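Local atomic coordinates of regulator of G-protein signalling 3 isoform 1 (Homo sapiens, PDB entry 2F5Y), a protein that probably tunes heterotrimeric G-protein signalling, its PDZ domain being a module that in relatives binds the C-terminal tails of partner proteins. Residues D14-T19 with H66-C71; T19-C22 with V28-V31. All blocks are in the same frame, centred on the assembly; numbering follows the deposited sequence.

Contact 1: D14-T19 with H66-C71. With SO4 (sulfate ion), chain D.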
ATOM      1  N   ASP A  14       5.377  -8.743  11.320  1.00 50.90           N
ATOM      2  CA  ASP A  14       6.164  -7.515  11.301  1.00 54.33           C
ATOM      3  C   ASP A  14       5.620  -6.555  10.250  1.00 55.15           C
ATOM      4  O   ASP A  14       6.269  -6.258   9.241  1.00 58.12           O
ATOM      5  CB  ASP A  14       7.644  -7.833  11.059  1.00 57.41           C
ATOM      6  CG  ASP A  14       8.568  -6.699  11.496  1.00 70.39           C
ATOM      7  OD1 ASP A  14       8.469  -5.587  10.935  1.00 77.61           O
ATOM      8  OD2 ASP A  14       9.403  -6.923  12.399  1.00 87.59           O
ATOM      9  N   GLY A  15       4.412  -6.068  10.490  1.00 50.94           N
ATOM     10  CA  GLY A  15       3.806  -5.111   9.589  1.00 47.50           C
ATOM     11  C   GLY A  15       3.186  -5.779   8.380  1.00 43.02           C
ATOM     12  O   GLY A  15       2.715  -6.902   8.465  1.00 44.27           O
ATOM     13  N   PHE A  16       3.213  -5.080   7.251  1.00 44.67           N
ATOM     14  CA  PHE A  16       2.463  -5.464   6.055  1.00 46.63           C
ATOM     15  C   PHE A  16       3.327  -5.929   4.884  1.00 44.92           C
ATOM     16  O   PHE A  16       2.794  -6.264   3.829  1.00 50.24           O
ATOM     17  CB  PHE A  16       1.572  -4.287   5.616  1.00 45.84           C
ATOM     18  CG  PHE A  16       0.615  -3.820   6.692  1.00 46.46           C
ATOM     19  CD1 PHE A  16       1.008  -2.870   7.620  1.00 46.78           C
ATOM     20  CD2 PHE A  16      -0.665  -4.353   6.782  1.00 48.52           C
ATOM     21  CE1 PHE A  16       0.142  -2.449   8.614  1.00 41.25           C
ATOM     22  CE2 PHE A  16      -1.547  -3.934   7.767  1.00 46.23           C
ATOM     23  CZ  PHE A  16      -1.145  -2.987   8.686  1.00 49.52           C
ATOM     24  N   GLY A  17       4.644  -5.915   5.048  1.00 43.79           N
ATOM     25  CA  GLY A  17       5.565  -6.542   4.093  1.00 42.71           C
ATOM     26  C   GLY A  17       5.737  -5.855   2.747  1.00 42.59           C
ATOM     27  O   GLY A  17       5.856  -6.520   1.713  1.00 39.13           O
ATOM     28  N   PHE A  18       5.744  -4.527   2.748  1.00 46.63           N
ATOM     29  CA  PHE A  18       6.054  -3.767   1.536  1.00 47.19           C
ATOM     30  C   PHE A  18       6.682  -2.413   1.824  1.00 49.70           C
ATOM     31  O   PHE A  18       6.570  -1.885   2.933  1.00 48.39           O
ATOM     32  CB  PHE A  18       4.819  -3.589   0.650  1.00 47.26           C
ATOM     33  CG  PHE A  18       3.795  -2.617   1.188  1.00 45.87           C
ATOM     34  CD1 PHE A  18       2.839  -3.029   2.110  1.00 46.98           C
ATOM     35  CD2 PHE A  18       3.761  -1.298   0.740  1.00 47.15           C
ATOM     36  CE1 PHE A  18       1.894  -2.140   2.588  1.00 51.84           C
ATOM     37  CE2 PHE A  18       2.811  -0.400   1.233  1.00 48.73           C
ATOM     38  CZ  PHE A  18       1.876  -0.828   2.136  1.00 46.38           C
ATOM     39  N   THR A  19       7.307  -1.864   0.786  1.00 48.73           N
ATOM     40  CA  THR A  19       8.020  -0.594   0.843  1.00 49.44           C
ATOM     41  C   THR A  19       7.393   0.403  -0.118  1.00 44.66           C
ATOM     42  O   THR A  19       6.845   0.020  -1.152  1.00 46.64           O
ATOM     43  CB  THR A  19       9.520  -0.785   0.470  1.00 46.03           C
ATOM     44  OG1 THR A  19      10.207  -1.380   1.581  1.00 47.04           O
ATOM     45  CG2 THR A  19      10.169   0.545   0.182  1.00 66.46           C
ATOM     46  N   HIS A  66       3.589   6.457   8.078  1.00 43.12           N
ATOM     47  CA  HIS A  66       3.144   6.683   9.442  1.00 45.34           C
ATOM     48  C   HIS A  66       1.727   6.169   9.653  1.00 47.05           C
ATOM     49  O   HIS A  66       1.433   5.564  10.687  1.00 47.93           O
ATOM     50  CB  HIS A  66       3.202   8.177   9.779  1.00 43.86           C
ATOM     51  CG  HIS A  66       2.700   8.498  11.147  1.00 48.91           C
ATOM     52  ND1 HIS A  66       3.540   8.646  12.230  1.00 57.56           N
ATOM     53  CD2 HIS A  66       1.441   8.682  11.615  1.00 45.07           C
ATOM     54  CE1 HIS A  66       2.822   8.913  13.307  1.00 55.95           C
ATOM     55  NE2 HIS A  66       1.546   8.936  12.963  1.00 54.80           N
ATOM     56  N   GLU A  67       0.857   6.419   8.674  1.00 46.84           N
ATOM     57  CA  GLU A  67      -0.547   6.033   8.778  1.00 48.51           C
ATOM     58  C   GLU A  67      -0.734   4.525   8.623  1.00 49.05           C
ATOM     59  O   GLU A  67      -1.525   3.906   9.341  1.00 48.66           O
ATOM     60  CB  GLU A  67      -1.394   6.767   7.743  1.00 47.98           C
ATOM     61  CG  GLU A  67      -2.762   7.148   8.266  1.00 61.72           C
ATOM     62  CD  GLU A  67      -2.678   7.972   9.556  1.00 69.98           C
ATOM     63  OE1 GLU A  67      -1.932   8.977   9.587  1.00 67.44           O
ATOM     64  OE2 GLU A  67      -3.356   7.608  10.540  1.00 76.49           O
ATOM     65  N   ILE A  68       0.001   3.946   7.686  1.00 44.24           N
ATOM     66  CA  ILE A  68      -0.016   2.512   7.482  1.00 46.37           C
ATOM     67  C   ILE A  68       0.383   1.811   8.771  1.00 44.87           C
ATOM     68  O   ILE A  68      -0.320   0.921   9.218  1.00 48.95           O
ATOM     69  CB  ILE A  68       0.925   2.081   6.330  1.00 45.16           C
ATOM     70  CG1 ILE A  68       0.294   2.464   4.995  1.00 51.77           C
ATOM     71  CG2 ILE A  68       1.184   0.567   6.365  1.00 39.33           C
ATOM     72  CD1 ILE A  68       1.181   2.222   3.768  1.00 45.66           C
ATOM     73  N   ARG A  69       1.486   2.237   9.382  1.00 45.18           N
ATOM     74  CA  ARG A  69       1.973   1.594  10.596  1.00 45.32           C
ATOM     75  C   ARG A  69       1.039   1.736  11.787  0.50 42.86           C
ATOM     76  O   ARG A  69       1.172   1.003  12.753  1.00 47.08           O
ATOM     77  CB  ARG A  69       3.352   2.117  10.964  1.00 43.80           C
ATOM     78  CG  ARG A  69       4.426   1.679   9.996  1.00 52.45           C
ATOM     79  CD  ARG A  69       5.748   2.300  10.354  1.00 50.99           C
ATOM     80  NE  ARG A  69       6.204   1.856  11.670  1.00 62.14           N
ATOM     81  CZ  ARG A  69       7.207   2.406  12.348  1.00 63.24           C
ATOM     82  NH1 ARG A  69       7.523   1.926  13.534  1.00 56.52           N
ATOM     83  NH2 ARG A  69       7.900   3.426  11.847  1.00 74.44           N
ATOM     84  N   SER A  70       0.099   2.673  11.709  1.00 43.72           N
ATOM     85  CA  SER A  70      -0.860   2.936  12.784  1.00 43.55           C
ATOM     86  C   SER A  70      -2.192   2.228  12.620  1.00 43.98           C
ATOM     87  O   SER A  70      -3.068   2.409  13.454  1.00 49.93           O
ATOM     88  CB  SER A  70      -1.142   4.440  12.865  1.00 44.24           C
ATOM     89  OG  SER A  70       0.062   5.169  13.005  1.00 52.08           O
ATOM     90  N   CYS A  71      -2.374   1.449  11.556  1.00 44.88           N
ATOM     91  CA  CYS A  71      -3.615   0.688  11.393  1.00 49.69           C
ATOM     92  C   CYS A  71      -3.559  -0.607  12.201  1.00 50.87           C
ATOM     93  O   CYS A  71      -2.592  -1.333  12.107  1.00 52.65           O
ATOM     94  CB  CYS A  71      -3.876   0.371   9.922  1.00 54.70           C
ATOM     95  SG  CYS A  71      -4.159   1.847   8.952  1.00 57.79           S
TER
HETATM   96  S   SO4 D   2       6.576   6.793  10.447  1.00111.71           S
HETATM   97  O1  SO4 D   2       7.893   6.656  11.065  1.00107.95           O
HETATM   98  O2  SO4 D   2       6.586   7.925   9.514  1.00104.11           O
HETATM   99  O3  SO4 D   2       6.281   5.567   9.712  1.00104.52           O
HETATM  100  O4  SO4 D   2       5.570   7.007  11.489  1.00 83.91           O
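The ring of F16 overlaps the γ-methyl of I68, with F16 CD1 3.7 Å from I68 CG2. Further along the same ring, F16 CE1 comes to 3.5 Å from I68 O, a carbonyl oxygen that also accepts the N-H of C71. C71 O lies at the edge of the ring, near its plane, 4.1 Å from F16 CZ, and is hydrogen-bonded elsewhere by R11. The second aromatic arrives from the opposite direction to I68: F18 CZ touches I68 CD1 at 3.5 Å. The torsion of F18 (chi1 72°) seats CG between the backbone N and carbonyl carbon, and the ring end then draws nearer to helix 61-69. G15 to F18 spell the GFGF version of the PDZ carboxylate-binding loop; the two rings and I68 form an apolar patch between loop and strand start and the helix, backed by I75 and L77 of strand 74-81. An alanine in place of F16 takes the ring away from I68 CG2, and a gap would probably open beside the helix end. On the solvent side a sulfate, probably from the crystallisation liquor, takes weak hydrogen bonds from H66 ND1 (2.7 Å to sulfate O4) and R69 NH2. The largely apolar meeting, with two carbonyls by the F16 ring, is consistent with a pocket for a hydrophobic terminal side chain, as in other PDZ domains.

Contact 2: T19-C22 with V28-V31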
ATOM      1  N   THR A  19       7.307  -1.864   0.786  1.00 48.73           N
ATOM      2  CA  THR A  19       8.020  -0.594   0.843  1.00 49.44           C
ATOM      3  C   THR A  19       7.393   0.403  -0.118  1.00 44.66           C
ATOM      4  O   THR A  19       6.845   0.020  -1.152  1.00 46.64           O
ATOM      5  CB  THR A  19       9.520  -0.785   0.470  1.00 46.03           C
ATOM      6  OG1 THR A  19      10.207  -1.380   1.581  1.00 47.04           O
ATOM      7  CG2 THR A  19      10.169   0.545   0.182  1.00 66.46           C
ATOM      8  N   ILE A  20       7.472   1.684   0.228  1.00 46.30           N
ATOM      9  CA  ILE A  20       6.962   2.763  -0.631  1.00 48.48           C
ATOM     10  C   ILE A  20       8.048   3.804  -0.978  1.00 46.74           C
ATOM     11  O   ILE A  20       9.115   3.844  -0.373  1.00 50.42           O
ATOM     12  CB  ILE A  20       5.742   3.443  -0.002  1.00 48.07           C
ATOM     13  CG1 ILE A  20       6.036   3.862   1.439  1.00 56.35           C
ATOM     14  CG2 ILE A  20       4.556   2.497  -0.041  1.00 47.51           C
ATOM     15  CD1 ILE A  20       5.060   4.860   2.016  1.00 52.05           C
ATOM     16  N   CYS A  21       7.755   4.622  -1.977  1.00 46.74           N
ATOM     17  CA  CYS A  21       8.621   5.717  -2.413  1.00 49.20           C
ATOM     18  C   CYS A  21       7.764   6.781  -3.081  1.00 47.16           C
ATOM     19  O   CYS A  21       6.610   6.515  -3.435  1.00 48.21           O
ATOM     20  CB  CYS A  21       9.695   5.236  -3.405  1.00 49.66           C
ATOM     21  SG  CYS A  21       9.039   4.434  -4.944  1.00 58.43           S
ATOM     22  N   CYS A  22       8.334   7.977  -3.228  1.00 44.73           N
ATOM     23  CA  CYS A  22       7.691   9.145  -3.865  1.00 46.56           C
ATOM     24  C   CYS A  22       6.596   9.787  -3.030  1.00 44.52           C
ATOM     25  O   CYS A  22       6.047   9.161  -2.140  1.00 39.96           O
ATOM     26  CB  CYS A  22       7.128   8.822  -5.267  1.00 46.86           C
ATOM     27  SG  CYS A  22       8.378   8.563  -6.530  1.00 61.45           S
ATOM     28  N   VAL A  28       4.397   1.983  -4.648  1.00 51.35           N
ATOM     29  CA  VAL A  28       4.962   0.804  -3.985  1.00 47.43           C
ATOM     30  C   VAL A  28       6.332   0.525  -4.591  1.00 47.59           C
ATOM     31  O   VAL A  28       6.465   0.352  -5.808  1.00 46.63           O
ATOM     32  CB  VAL A  28       4.048  -0.416  -4.129  1.00 48.86           C
ATOM     33  CG1 VAL A  28       4.657  -1.632  -3.406  1.00 42.68           C
ATOM     34  CG2 VAL A  28       2.642  -0.099  -3.583  1.00 37.54           C
ATOM     35  N   GLN A  29       7.352   0.517  -3.734  1.00 49.16           N
ATOM     36  CA  GLN A  29       8.717   0.246  -4.155  1.00 47.47           C
ATOM     37  C   GLN A  29       8.886  -1.236  -4.388  1.00 44.14           C
ATOM     38  O   GLN A  29       9.312  -1.656  -5.446  1.00 46.14           O
ATOM     39  CB  GLN A  29       9.732   0.660  -3.086  1.00 49.86           C
ATOM     40  CG  GLN A  29      10.508   1.902  -3.355  1.00 59.11           C
ATOM     41  CD  GLN A  29      11.521   1.825  -4.502  1.00 58.98           C
ATOM     42  OE1 GLN A  29      11.418   1.017  -5.436  1.00 49.32           O
ATOM     43  NE2 GLN A  29      12.504   2.715  -4.435  1.00 52.57           N
ATOM     44  N   ALA A  30       8.582  -2.010  -3.357  1.00 40.53           N
ATOM     45  CA  ALA A  30       8.763  -3.449  -3.379  1.00 43.69           C
ATOM     46  C   ALA A  30       7.792  -4.097  -2.413  1.00 42.06           C
ATOM     47  O   ALA A  30       7.101  -3.419  -1.625  1.00 42.93           O
ATOM     48  CB  ALA A  30      10.223  -3.832  -3.021  1.00 39.51           C
ATOM     49  N   VAL A  31       7.755  -5.416  -2.506  1.00 43.49           N
ATOM     50  CA  VAL A  31       6.855  -6.265  -1.756  1.00 46.40           C
ATOM     51  C   VAL A  31       7.742  -7.422  -1.308  1.00 48.09           C
ATOM     52  O   VAL A  31       8.505  -7.942  -2.111  1.00 41.89           O
ATOM     53  CB  VAL A  31       5.700  -6.759  -2.689  1.00 49.34           C
ATOM     54  CG1 VAL A  31       5.184  -8.098  -2.268  1.00 55.92           C
ATOM     55  CG2 VAL A  31       4.556  -5.729  -2.742  1.00 42.12           C
TER
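T19 faces both Q29 and A30, which makes a classic beta bulge in the hairpin of strands 18-21 and 27-31 of this PDZ domain. The two strand segments run antiparallel, their directions 162° apart. Backbone hydrogen bonds come first: T19 N gives a nearly straight bond to A30 O (2.9 Å, N-H...O 173°), while T19 O receives Q29 N at 2.7 Å from above its carbonyl plane. The bulge brings a second amide to T19 O, that of A30, whose N is 3.5 Å away in a long, weak bond. V28 adds softer contacts, its CA-H pointing to T19 O and its CG1 standing 3.5 Å from that oxygen, so T19 O is crowded by three successive residues. I20 and V28 form a non-hydrogen-bonded pair whose side chains part to different sides. I20 turns from the partner strand to rest on C61 and A65 of helix 61-69, a position that in PDZ domains lines the peptide groove, whereas V28 packs on L42 and D46. Side-chain contacts gather on Q29. The side chains of T19 and Q29 run alongside each other in the same direction, with T19 CG2 tight against Q29 CB at 3.3 Å. Beyond it the glutamine chain bends at its second torsion and passes alongside C21. With chi1 at 58°, C21 holds its sulfur over its own backbone, flanked by N and C, and C21 SG lies 3.3 Å from Q29 CG and 3.6 Å from Q29 CD.

Contact 1 is the more buried of the two, with F16 and I68 both shielded from solvent, whereas contact 2 lies at the surface. Strand 18-21 serves both, and T19 lies in both ranges but makes its contacts only in the second: the preceding loop and the strand start face the end of helix 61-69, and the strand itself pairs with 27-31. Their chemistry follows their place. Tertiary closure against the helix rests on aromatic and aliphatic side chains, while the hairpin is tied by backbone amides and carbonyls, with T19, C21 and Q29 packing over it. F18 joins them directly, its CB lying 3.2 Å from A30 O and also packing on V31.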